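Local coordinates for TfuB1 (PDB 6JX3), which serves as the leader-peptide recognition protein of a lasso peptide biosynthesis pathway, probably presenting the bound precursor to its partner enzymes, at residues E16-S24 with V88-L98. Sequence-based numbering, arbitrary orientation.
Sequences EFRLRPEIS and VTSLKENGMAL. With ZN (zinc ion), chain C.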
ATOM      1  N   GLU A  16       9.575  11.272   3.094  1.00 37.44           N
ATOM      2  CA  GLU A  16       9.266  10.094   3.896  1.00 33.97           C
ATOM      3  C   GLU A  16       7.786   9.741   3.782  1.00 31.37           C
ATOM      4  O   GLU A  16       6.911  10.586   3.993  1.00 32.96           O
ATOM      5  CB  GLU A  16       9.665  10.289   5.365  1.00 42.45           C
ATOM      6  CG  GLU A  16       8.973  11.420   6.119  1.00 55.60           C
ATOM      7  CD  GLU A  16       9.079  11.263   7.634  1.00 68.67           C
ATOM      8  OE1 GLU A  16       8.565  12.137   8.365  1.00 69.67           O
ATOM      9  OE2 GLU A  16       9.681  10.267   8.094  1.00 67.87           O
ATOM     10  N   PHE A  17       7.514   8.493   3.425  1.00 24.17           N
ATOM     11  CA  PHE A  17       6.141   8.005   3.389  1.00 20.02           C
ATOM     12  C   PHE A  17       5.667   7.765   4.816  1.00 17.28           C
ATOM     13  O   PHE A  17       6.356   7.116   5.608  1.00 19.50           O
ATOM     14  CB  PHE A  17       6.076   6.717   2.571  1.00 21.90           C
ATOM     15  CG  PHE A  17       4.725   6.069   2.563  1.00 14.77           C
ATOM     16  CD1 PHE A  17       3.760   6.484   1.666  1.00 17.07           C
ATOM     17  CD2 PHE A  17       4.431   5.044   3.439  1.00 18.68           C
ATOM     18  CE1 PHE A  17       2.516   5.889   1.638  1.00 19.61           C
ATOM     19  CE2 PHE A  17       3.193   4.444   3.423  1.00 17.69           C
ATOM     20  CZ  PHE A  17       2.234   4.865   2.517  1.00 16.42           C
ATOM     21  N   ARG A  18       4.489   8.293   5.155  1.00 17.87           N
ATOM     22  CA  ARG A  18       3.964   8.127   6.500  1.00 16.25           C
ATOM     23  C   ARG A  18       2.479   7.836   6.408  1.00 17.11           C
ATOM     24  O   ARG A  18       1.778   8.433   5.584  1.00 17.74           O
ATOM     25  CB  ARG A  18       4.174   9.379   7.364  1.00 23.11           C
ATOM     26  CG  ARG A  18       5.621   9.654   7.738  1.00 38.65           C
ATOM     27  CD  ARG A  18       5.721  10.835   8.695  1.00 47.31           C
ATOM     28  NE  ARG A  18       5.268  12.081   8.078  1.00 61.44           N
ATOM     29  CZ  ARG A  18       4.794  13.121   8.755  1.00 61.28           C
ATOM     30  NH1 ARG A  18       4.704  13.070  10.080  1.00 58.22           N
ATOM     31  NH2 ARG A  18       4.405  14.214   8.110  1.00 56.59           N
ATOM     32  N   LEU A  19       2.011   6.924   7.251  1.00 18.56           N
ATOM     33  CA  LEU A  19       0.579   6.738   7.408  1.00 17.51           C
ATOM     34  C   LEU A  19       0.002   7.841   8.285  1.00 20.23           C
ATOM     35  O   LEU A  19       0.685   8.400   9.145  1.00 20.61           O
ATOM     36  CB  LEU A  19       0.273   5.375   8.025  1.00 17.43           C
ATOM     37  CG  LEU A  19       0.596   4.148   7.172  1.00 20.27           C
ATOM     38  CD1 LEU A  19       0.174   2.867   7.906  1.00 20.49           C
ATOM     39  CD2 LEU A  19      -0.046   4.218   5.786  1.00 19.14           C
ATOM     40  N   ARG A  20      -1.274   8.146   8.067  1.00 12.39           N
ATOM     41  CA  ARG A  20      -1.944   9.101   8.926  1.00 12.88           C
ATOM     42  C   ARG A  20      -2.005   8.533  10.345  1.00 15.97           C
ATOM     43  O   ARG A  20      -1.949   7.312  10.537  1.00 18.17           O
ATOM     44  CB  ARG A  20      -3.342   9.417   8.388  1.00 15.67           C
ATOM     45  CG  ARG A  20      -3.367  10.334   7.121  1.00 18.60           C
ATOM     46  CD  ARG A  20      -4.743  11.005   6.918  1.00 17.21           C
ATOM     47  NE  ARG A  20      -5.249  11.476   8.202  1.00 22.83           N
ATOM     48  CZ  ARG A  20      -4.984  12.670   8.724  1.00 24.22           C
ATOM     49  NH1 ARG A  20      -4.258  13.559   8.050  1.00 21.63           N
ATOM     50  NH2 ARG A  20      -5.451  12.976   9.927  1.00 28.57           N
ATOM     51  N   PRO A  21      -2.073   9.397  11.360  1.00 18.35           N
ATOM     52  CA  PRO A  21      -1.935   8.913  12.745  1.00 18.35           C
ATOM     53  C   PRO A  21      -3.021   7.949  13.175  1.00 17.97           C
ATOM     54  O   PRO A  21      -2.776   7.111  14.056  1.00 22.11           O
ATOM     55  CB  PRO A  21      -1.988  10.203  13.579  1.00 23.27           C
ATOM     56  CG  PRO A  21      -1.741  11.307  12.626  1.00 32.12           C
ATOM     57  CD  PRO A  21      -2.198  10.859  11.285  1.00 22.23           C
ATOM     58  N   GLU A  22      -4.215   8.048  12.597  1.00 19.51           N
ATOM     59  CA  GLU A  22      -5.348   7.227  13.007  1.00 17.76           C
ATOM     60  C   GLU A  22      -5.409   5.883  12.286  1.00 16.04           C
ATOM     61  O   GLU A  22      -6.374   5.129  12.478  1.00 15.63           O
ATOM     62  CB  GLU A  22      -6.655   8.000  12.790  1.00 15.07           C
ATOM     63  CG  GLU A  22      -7.081   8.148  11.330  1.00 16.31           C
ATOM     64  CD  GLU A  22      -6.471   9.355  10.615  1.00 18.98           C
ATOM     65  OE1 GLU A  22      -5.478   9.946  11.095  1.00 19.45           O
ATOM     66  OE2 GLU A  22      -6.985   9.724   9.544  1.00 17.90           O
ATOM     67  N   ILE A  23      -4.393   5.551  11.495  1.00 14.62           N
ATOM     68  CA  ILE A  23      -4.396   4.329  10.699  1.00 13.83           C
ATOM     69  C   ILE A  23      -3.766   3.198  11.498  1.00 15.50           C
ATOM     70  O   ILE A  23      -2.668   3.344  12.044  1.00 17.31           O
ATOM     71  CB  ILE A  23      -3.643   4.536   9.376  1.00 14.39           C
ATOM     72  CG1 ILE A  23      -4.251   5.687   8.573  1.00 15.08           C
ATOM     73  CG2 ILE A  23      -3.619   3.228   8.590  1.00 15.34           C
ATOM     74  CD1 ILE A  23      -5.761   5.537   8.309  1.00 17.74           C
ATOM     75  N   SER A  24      -4.462   2.066  11.575  1.00 16.14           N
ATOM     76  CA  SER A  24      -3.931   0.838  12.147  0.60 16.81           C
ATOM     77  C   SER A  24      -3.793  -0.202  11.047  1.00 15.83           C
ATOM     78  O   SER A  24      -4.463  -0.131  10.016  1.00 17.16           O
ATOM     79  CB  SER A  24      -4.839   0.301  13.265  0.60 15.94           C
ATOM     80  OG  SER A  24      -4.880   1.199  14.360  0.60 19.09           O
ATOM     81  N   VAL A  88       0.706   5.081  -4.019  1.00 13.15           N
ATOM     82  CA  VAL A  88       0.923   6.119  -3.015  1.00 12.31           C
ATOM     83  C   VAL A  88      -0.096   7.227  -3.180  1.00 14.89           C
ATOM     84  O   VAL A  88      -0.667   7.724  -2.199  1.00 15.74           O
ATOM     85  CB  VAL A  88       2.360   6.646  -3.116  1.00 13.59           C
ATOM     86  CG1 VAL A  88       2.503   7.999  -2.415  1.00 18.95           C
ATOM     87  CG2 VAL A  88       3.293   5.628  -2.521  1.00 14.71           C
ATOM     88  N   THR A  89      -0.367   7.606  -4.426  1.00 13.34           N
ATOM     89  CA  THR A  89      -1.405   8.595  -4.674  1.00 15.02           C
ATOM     90  C   THR A  89      -2.754   8.110  -4.161  1.00 15.39           C
ATOM     91  O   THR A  89      -3.506   8.880  -3.544  1.00 16.57           O
ATOM     92  CB  THR A  89      -1.463   8.910  -6.170  1.00 18.21           C
ATOM     93  OG1 THR A  89      -0.271   9.623  -6.539  1.00 16.71           O
ATOM     94  CG2 THR A  89      -2.706   9.744  -6.510  1.00 22.06           C
ATOM     95  N   SER A  90      -3.060   6.821  -4.366  1.00 14.46           N
ATOM     96  CA  SER A  90      -4.348   6.298  -3.911  1.00 16.14           C
ATOM     97  C   SER A  90      -4.403   6.237  -2.389  1.00 17.78           C
ATOM     98  O   SER A  90      -5.450   6.505  -1.782  1.00 18.67           O
ATOM     99  CB  SER A  90      -4.603   4.920  -4.513  1.00 17.79           C
ATOM    100  OG  SER A  90      -5.874   4.420  -4.113  1.00 23.44           O
ATOM    101  N   LEU A  91      -3.280   5.895  -1.756  1.00 13.00           N
ATOM    102  CA  LEU A  91      -3.249   5.886  -0.297  1.00 14.33           C
ATOM    103  C   LEU A  91      -3.457   7.281   0.267  1.00 16.76           C
ATOM    104  O   LEU A  91      -4.116   7.444   1.300  1.00 16.91           O
ATOM    105  CB  LEU A  91      -1.933   5.295   0.195  1.00 14.09           C
ATOM    106  CG  LEU A  91      -1.824   3.804  -0.117  1.00 15.04           C
ATOM    107  CD1 LEU A  91      -0.389   3.355   0.129  1.00 15.60           C
ATOM    108  CD2 LEU A  91      -2.797   3.019   0.750  1.00 21.64           C
ATOM    109  N   LYS A  92      -2.913   8.307  -0.399  1.00 14.78           N
ATOM    110  CA  LYS A  92      -3.158   9.671   0.056  1.00 14.88           C
ATOM    111  C   LYS A  92      -4.589  10.096  -0.243  1.00 18.28           C
ATOM    112  O   LYS A  92      -5.257  10.694   0.614  1.00 20.03           O
ATOM    113  CB  LYS A  92      -2.159  10.626  -0.593  1.00 15.40           C
ATOM    114  CG  LYS A  92      -0.749  10.407  -0.105  1.00 14.14           C
ATOM    115  CD  LYS A  92       0.287  11.117  -0.985  1.00 20.30           C
ATOM    116  CE  LYS A  92       1.688  10.918  -0.405  1.00 20.05           C
ATOM    117  NZ  LYS A  92       2.744  11.516  -1.286  1.00 25.16           N
ATOM    118  N   GLU A  93      -5.074   9.777  -1.447  1.00 14.50           N
ATOM    119  CA  GLU A  93      -6.438  10.113  -1.849  1.00 18.23           C
ATOM    120  C   GLU A  93      -7.446   9.588  -0.839  1.00 21.38           C
ATOM    121  O   GLU A  93      -8.390  10.289  -0.444  1.00 20.85           O
ATOM    122  CB  GLU A  93      -6.724   9.526  -3.236  1.00 19.44           C
ATOM    123  CG  GLU A  93      -8.210   9.455  -3.595  1.00 24.41           C
ATOM    124  CD  GLU A  93      -8.810  10.835  -3.778  1.00 21.99           C
ATOM    125  OE1 GLU A  93      -8.023  11.792  -3.934  1.00 23.02           O
ATOM    126  OE2 GLU A  93     -10.064  10.956  -3.770  1.00 23.41           O
ATOM    127  N   ASN A  94      -7.258   8.351  -0.412  1.00 17.77           N
ATOM    128  CA  ASN A  94      -8.245   7.672   0.409  1.00 16.87           C
ATOM    129  C   ASN A  94      -7.988   7.843   1.898  1.00 18.64           C
ATOM    130  O   ASN A  94      -8.668   7.203   2.709  1.00 24.73           O
ATOM    131  CB  ASN A  94      -8.300   6.204   0.015  1.00 18.91           C
ATOM    132  CG  ASN A  94      -8.883   6.015  -1.363  1.00 33.07           C
ATOM    133  OD1 ASN A  94      -8.176   5.684  -2.317  1.00 32.80           O
ATOM    134  ND2 ASN A  94     -10.178   6.272  -1.487  1.00 27.69           N
ATOM    135  N   GLY A  95      -7.053   8.708   2.270  1.00 17.08           N
ATOM    136  CA  GLY A  95      -6.904   9.087   3.663  1.00 18.37           C
ATOM    137  C   GLY A  95      -6.085   8.149   4.509  1.00 19.46           C
ATOM    138  O   GLY A  95      -6.175   8.211   5.736  1.00 18.18           O
ATOM    139  N   MET A  96      -5.279   7.284   3.897  1.00 12.03           N
ATOM    140  CA  MET A  96      -4.428   6.405   4.682  1.00 13.39           C
ATOM    141  C   MET A  96      -3.024   6.952   4.865  1.00 14.96           C
ATOM    142  O   MET A  96      -2.386   6.666   5.880  1.00 15.99           O
ATOM    143  CB  MET A  96      -4.362   5.026   4.026  1.00 15.64           C
ATOM    144  CG  MET A  96      -5.599   4.198   4.326  1.00 17.90           C
ATOM    145  SD  MET A  96      -5.745   2.822   3.192  1.00 26.15           S
ATOM    146  CE  MET A  96      -6.401   3.665   1.756  1.00 22.25           C
ATOM    147  N   ALA A  97      -2.540   7.738   3.912  1.00 14.19           N
ATOM    148  CA  ALA A  97      -1.187   8.271   3.945  1.00 17.29           C
ATOM    149  C   ALA A  97      -1.212   9.792   4.004  1.00 16.67           C
ATOM    150  O   ALA A  97      -2.067  10.437   3.383  1.00 18.38           O
ATOM    151  CB  ALA A  97      -0.384   7.834   2.718  1.00 16.26           C
ATOM    152  N   LEU A  98      -0.244  10.354   4.726  1.00 16.61           N
ATOM    153  CA  LEU A  98      -0.100  11.801   4.811  1.00 17.21           C
ATOM    154  C   LEU A  98       0.448  12.350   3.494  1.00 23.12           C
ATOM    155  O   LEU A  98       1.229  11.683   2.815  1.00 22.19           O
ATOM    156  CB  LEU A  98       0.845  12.162   5.949  1.00 19.75           C
ATOM    157  CG  LEU A  98       0.289  12.016   7.366  1.00 20.45           C
ATOM    158  CD1 LEU A  98       1.435  12.131   8.355  1.00 24.01           C
ATOM    159  CD2 LEU A  98      -0.759  13.087   7.634  1.00 18.66           C
TER
HETATM  160 ZN    ZN C 101      -8.663   9.363   8.639  1.00 17.05          ZN
HETATM  161  O   HOH W   1       3.239  10.112   3.087  1.00 24.26           O
HETATM  162  O   HOH W   2      -8.326  10.117   6.691  1.00 15.65           O
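Leu19 and Ala97 illustrate how one antiparallel bridge can join the two ends of a small domain. They form a non-hydrogen-bonded pair, flanked by Leu98 N to Arg18 O (2.9 Å) and Arg20 N to Met96 O (2.9 Å); water 1 links Arg18 N to Leu98 O beside the bridge, accepting from the first and donating to the second.

The Arg20 side chain then runs beside the turn after helix 77-93, where Gly95, at positive phi, closes a Schellman motif. Arg20 CB lies 3.8 Å from Met96 O, CG meets Leu98 CD2, and CD comes to 3.4 Å from Gly95 O. A bend at chi3 (43°) brings NE to Glu22 OE2, a nearly straight in-plane salt bridge of 2.8 Å on the syn lone pair, while NH1 meets Leu98 CD2. That same Glu22 oxygen binds zinc, as does Asp36, and the metal's water 2 donates to Gly95 O, so the metal site reaches the turn through water. Leu98 CD1 sits 3.5 Å above the centre of the Arg18 guanidinium.

On the inner side, Phe17 CE1 reaches Ala97 CB (3.7 Å). Its ring packs between helix 77-93 and Leu56 and Leu57 of helix 47-57, whereas Ile23, on edge strand 23-27 of the three-stranded antiparallel sheet, and Met96 both touch Leu34 of the adjoining strand 32-36, an arrangement consistent with a PqqD-like fold.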